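Long-range contact in Myo-inositol phosphohydrolase (Mitsuokella multacida, PDB 4WU3), which probably removes phosphate groups from myo-inositol phosphates, as a phytase of the protein tyrosine phosphatase-like family: residues W142-I153 / R208-R216. The protein carries 2 engineered substitutions. Sequence-based numbering, arbitrary orientation.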
loop_
_atom_site.group_PDB
_atom_site.type_symbol
_atom_site.label_atom_id
_atom_site.label_comp_id
_atom_site.label_asym_id
_atom_site.label_seq_id
_atom_site.Cartn_x
_atom_site.Cartn_y
_atom_site.Cartn_z
ATOM N N TRP A 142 4.996 6.895 12.376
ATOM C CA TRP A 142 5.430 7.591 11.172
ATOM C C TRP A 142 5.850 9.033 11.458
ATOM O O TRP A 142 5.551 9.961 10.689
ATOM C CB TRP A 142 4.331 7.539 10.107
ATOM C CG TRP A 142 4.207 6.178 9.422
ATOM C CD1 TRP A 142 5.174 5.226 9.310
ATOM C CD2 TRP A 142 3.059 5.664 8.744
ATOM N NE1 TRP A 142 4.702 4.148 8.606
ATOM C CE2 TRP A 142 3.405 4.389 8.247
ATOM C CE3 TRP A 142 1.759 6.147 8.526
ATOM C CZ2 TRP A 142 2.501 3.593 7.550
ATOM C CZ3 TRP A 142 0.869 5.364 7.821
ATOM C CH2 TRP A 142 1.238 4.107 7.335
ATOM N N GLY A 143 6.584 9.209 12.554
ATOM C CA GLY A 143 7.006 10.539 12.992
ATOM C C GLY A 143 7.772 11.305 11.929
ATOM O O GLY A 143 7.743 12.532 11.905
ATOM N N ASN A 144 8.475 10.578 11.063
ATOM C CA ASN A 144 9.265 11.186 9.998
ATOM C C ASN A 144 8.727 10.801 8.624
ATOM O O ASN A 144 9.472 10.679 7.642
ATOM C CB ASN A 144 10.741 10.814 10.149
ATOM C CG ASN A 144 11.430 11.626 11.232
ATOM O OD1 ASN A 144 11.070 12.777 11.462
ATOM N ND2 ASN A 144 12.424 11.036 11.896
ATOM N N ASP A 145 7.410 10.632 8.573
ATOM C CA ASP A 145 6.715 10.240 7.358
ATOM C C ASP A 145 7.164 11.041 6.136
ATOM O O ASP A 145 7.030 12.260 6.095
ATOM C CB ASP A 145 5.221 10.434 7.571
ATOM C CG ASP A 145 4.395 9.848 6.466
ATOM O OD1 ASP A 145 4.930 9.058 5.653
ATOM O OD2 ASP A 145 3.194 10.181 6.406
ATOM N N GLY A 146 7.692 10.348 5.139
ATOM C CA GLY A 146 8.024 10.963 3.855
ATOM C C GLY A 146 9.404 11.592 3.767
ATOM O O GLY A 146 9.865 11.925 2.683
ATOM N N ARG A 147 10.080 11.729 4.899
ATOM C CA ARG A 147 11.360 12.399 4.929
ATOM C C ARG A 147 12.522 11.549 4.428
ATOM O O ARG A 147 12.573 10.337 4.634
ATOM C CB ARG A 147 11.650 12.863 6.344
ATOM C CG ARG A 147 10.805 14.038 6.758
ATOM C CD ARG A 147 10.907 14.322 8.245
ATOM N NE ARG A 147 10.169 15.534 8.551
ATOM C CZ ARG A 147 9.574 15.782 9.710
ATOM N NH1 ARG A 147 9.617 14.900 10.699
ATOM N NH2 ARG A 147 8.923 16.916 9.875
ATOM N N THR A 148 13.462 12.218 3.772
ATOM C CA THR A 148 14.708 11.614 3.365
ATOM C C THR A 148 15.744 11.616 4.512
ATOM O O THR A 148 15.658 12.395 5.463
ATOM C CB THR A 148 15.316 12.402 2.200
ATOM O OG1 THR A 148 15.755 13.676 2.683
ATOM C CG2 THR A 148 14.306 12.608 1.075
ATOM N N GLU A 149 16.743 10.757 4.379
ATOM C CA GLU A 149 17.826 10.655 5.337
ATOM C C GLU A 149 18.462 12.012 5.669
ATOM O O GLU A 149 18.788 12.268 6.821
ATOM C CB GLU A 149 18.884 9.705 4.780
ATOM C CG GLU A 149 20.037 9.410 5.716
ATOM C CD GLU A 149 21.168 8.678 5.020
ATOM O OE1 GLU A 149 20.892 7.701 4.289
ATOM O OE2 GLU A 149 22.336 9.078 5.206
ATOM N N ASP A 150 18.652 12.882 4.678
ATOM C CA ASP A 150 19.385 14.125 4.935
ATOM C C ASP A 150 18.547 15.187 5.647
ATOM O O ASP A 150 19.068 16.207 6.084
ATOM C CB ASP A 150 20.037 14.709 3.671
ATOM C CG ASP A 150 19.150 14.656 2.471
ATOM O OD1 ASP A 150 17.963 14.981 2.621
ATOM O OD2 ASP A 150 19.647 14.320 1.371
ATOM N N ILE A 151 17.253 14.953 5.760
ATOM C CA ILE A 151 16.438 15.751 6.655
ATOM C C ILE A 151 16.372 15.072 8.032
ATOM O O ILE A 151 16.500 15.731 9.071
ATOM C CB ILE A 151 15.025 15.940 6.085
ATOM C CG1 ILE A 151 15.053 16.925 4.918
ATOM C CG2 ILE A 151 14.085 16.458 7.152
ATOM C CD1 ILE A 151 15.440 18.328 5.333
ATOM N N ILE A 152 16.208 13.745 8.032
ATOM C CA ILE A 152 15.974 12.995 9.277
ATOM C C ILE A 152 17.154 13.046 10.252
ATOM O O ILE A 152 16.964 13.279 11.442
ATOM C CB ILE A 152 15.616 11.524 8.986
ATOM C CG1 ILE A 152 14.219 11.447 8.372
ATOM C CG2 ILE A 152 15.689 10.686 10.254
ATOM C CD1 ILE A 152 13.890 10.104 7.770
ATOM N N ILE A 153 18.369 12.833 9.757
ATOM C CA ILE A 153 19.545 12.781 10.635
ATOM C C ILE A 153 19.763 14.094 11.406
ATOM O O ILE A 153 19.867 14.082 12.641
ATOM C CB ILE A 153 20.821 12.396 9.858
ATOM C CG1 ILE A 153 20.678 10.991 9.246
ATOM C CG2 ILE A 153 22.054 12.450 10.758
ATOM C CD1 ILE A 153 20.286 9.918 10.234
ATOM N N ARG A 208 23.370 3.348 9.845
ATOM C CA ARG A 208 21.978 3.770 9.879
ATOM C C ARG A 208 21.336 3.694 8.506
ATOM O O ARG A 208 21.916 4.120 7.515
ATOM C CB ARG A 208 21.882 5.212 10.385
ATOM C CG ARG A 208 20.472 5.793 10.423
ATOM C CD ARG A 208 19.670 5.260 11.594
ATOM N NE ARG A 208 18.447 6.032 11.850
ATOM C CZ ARG A 208 18.387 7.126 12.608
ATOM N NH1 ARG A 208 19.476 7.603 13.181
ATOM N NH2 ARG A 208 17.229 7.751 12.798
ATOM N N LEU A 209 20.138 3.130 8.473
ATOM C CA LEU A 209 19.212 3.290 7.369
ATOM C C LEU A 209 17.951 3.856 7.939
ATOM O O LEU A 209 17.425 3.306 8.894
ATOM C CB LEU A 209 18.866 1.943 6.755
ATOM C CG LEU A 209 20.002 1.267 6.027
ATOM C CD1 LEU A 209 19.503 -0.050 5.459
ATOM C CD2 LEU A 209 20.518 2.184 4.938
ATOM N N THR A 210 17.440 4.929 7.352
ATOM C CA THR A 210 16.253 5.582 7.888
ATOM C C THR A 210 14.952 5.015 7.301
ATOM O O THR A 210 14.286 5.669 6.505
ATOM C CB THR A 210 16.343 7.096 7.658
ATOM O OG1 THR A 210 16.684 7.357 6.292
ATOM C CG2 THR A 210 17.422 7.680 8.555
ATOM N N LEU A 211 14.586 3.804 7.720
ATOM C CA LEU A 211 13.433 3.096 7.145
ATOM C C LEU A 211 12.143 3.378 7.893
ATOM O O LEU A 211 12.106 3.320 9.123
ATOM C CB LEU A 211 13.657 1.585 7.163
ATOM C CG LEU A 211 14.929 1.097 6.494
ATOM C CD1 LEU A 211 14.940 -0.422 6.428
ATOM C CD2 LEU A 211 15.055 1.699 5.113
ATOM N N GLN A 212 11.088 3.661 7.138
ATOM C CA GLN A 212 9.779 3.899 7.708
ATOM C C GLN A 212 9.238 2.597 8.278
ATOM O O GLN A 212 9.317 1.547 7.633
ATOM C CB GLN A 212 8.797 4.419 6.645
ATOM C CG GLN A 212 9.222 5.689 5.936
ATOM C CD GLN A 212 9.132 6.916 6.821
ATOM O OE1 GLN A 212 8.084 7.192 7.399
ATOM N NE2 GLN A 212 10.228 7.667 6.921
ATOM N N ASP A 213 8.662 2.678 9.472
ATOM C CA ASP A 213 8.012 1.541 10.077
ATOM C C ASP A 213 6.909 1.058 9.144
ATOM O O ASP A 213 6.240 1.855 8.484
ATOM C CB ASP A 213 7.440 1.943 11.433
ATOM C CG ASP A 213 7.144 0.766 12.332
ATOM O OD1 ASP A 213 7.167 -0.398 11.877
ATOM O OD2 ASP A 213 6.876 1.012 13.519
ATOM N N HIS A 214 6.753 -0.261 9.082
ATOM C CA HIS A 214 5.663 -0.923 8.347
ATOM C C HIS A 214 5.920 -1.263 6.870
ATOM O O HIS A 214 5.127 -1.973 6.274
ATOM C CB HIS A 214 4.373 -0.112 8.468
ATOM C CG HIS A 214 3.943 0.122 9.885
ATOM N ND1 HIS A 214 3.602 -0.904 10.745
ATOM C CD2 HIS A 214 3.786 1.268 10.586
ATOM C CE1 HIS A 214 3.268 -0.396 11.918
ATOM N NE2 HIS A 214 3.360 0.920 11.845
ATOM N N PHE A 215 7.021 -0.791 6.297
ATOM C CA PHE A 215 7.263 -0.934 4.874
ATOM C C PHE A 215 8.626 -1.529 4.597
ATOM O O PHE A 215 9.503 -1.521 5.458
ATOM C CB PHE A 215 7.213 0.421 4.175
ATOM C CG PHE A 215 5.872 1.092 4.220
ATOM C CD1 PHE A 215 4.746 0.464 3.712
ATOM C CD2 PHE A 215 5.747 2.364 4.742
ATOM C CE1 PHE A 215 3.525 1.088 3.741
ATOM C CE2 PHE A 215 4.531 2.996 4.769
ATOM C CZ PHE A 215 3.414 2.356 4.272
ATOM N N ARG A 216 8.794 -2.032 3.381
ATOM C CA ARG A 216 10.084 -2.506 2.895
ATOM C C ARG A 216 11.013 -1.327 2.719
ATOM O O ARG A 216 10.558 -0.203 2.554
ATOM C CB ARG A 216 9.913 -3.190 1.536
ATOM C CG ARG A 216 9.083 -2.362 0.550
ATOM C CD ARG A 216 9.384 -2.738 -0.889
ATOM N NE ARG A 216 10.761 -2.395 -1.226
ATOM C CZ ARG A 216 11.299 -2.542 -2.430
ATOM N NH1 ARG A 216 10.578 -3.037 -3.431
ATOM N NH2 ARG A 216 12.556 -2.182 -2.634
HETATM O O HOH W 1 8.823 7.956 10.036
HETATM O O HOH W 2 5.714 6.383 6.154
HETATM O O HOH W 3 12.295 7.166 5.245
HETATM O O HOH W 4 18.554 5.678 4.737
#
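Trp142 and Gln212 both set CG beside their backbone N (chi1 -75° and -57°), and from there each side chain reaches across to the opposing loop. The indole points its NE1 edge at the type II turn Gln212-Phe215, and NE1 gives a nearly straight hydrogen bond, in its own ring plane, to Asp213 O at 2.8 Å. His214 forms an offset edge-to-face pair with the indole, the planes almost perpendicular and CD2 3.6 Å from Trp142 NE1. Phe215 lies nearly parallel to the indole but slid aside, its CE2 3.5 Å from Trp142 CZ2. Tyr292 of the second subunit adds another edge-to-face partner to Trp142, so the cluster extends across the dimer interface. With the indole of Trp142 cut back to an alanine, Asp213 O would probably lose its N-H donor, and His214 and Phe215 the ring they pack against.

Gln212, bent at chi2, pushes its amide into the turns at 142-147. NE2 meets Asn144 O from above the carbonyl plane at 3.2 Å, while Arg147 N approaches from the opposite face. OE1 accepts from two waters, one carried on Asn144 N, the other shared with Asp145 OD1, whose OD2 is bonded to Asn291 of the second subunit; a third water joins NE2 to Thr210 O and Arg147 O.

Farther along, helix 149-161 rests on the edge strand 205-211: Ile152 CG2 meets Thr210 CG2 at 3.9 Å, and Ile153 CD1 sits over one face of the Arg208 guanidinium, toward its rim; NE of that group is bonded to Arg122 O and NH1 forms a salt bridge with Glu156. Direct and water-borne bonds thus tie the two loops together beside His214, which touches the bound inositol tetrakisphosphate, and probably help fix that histidine's position.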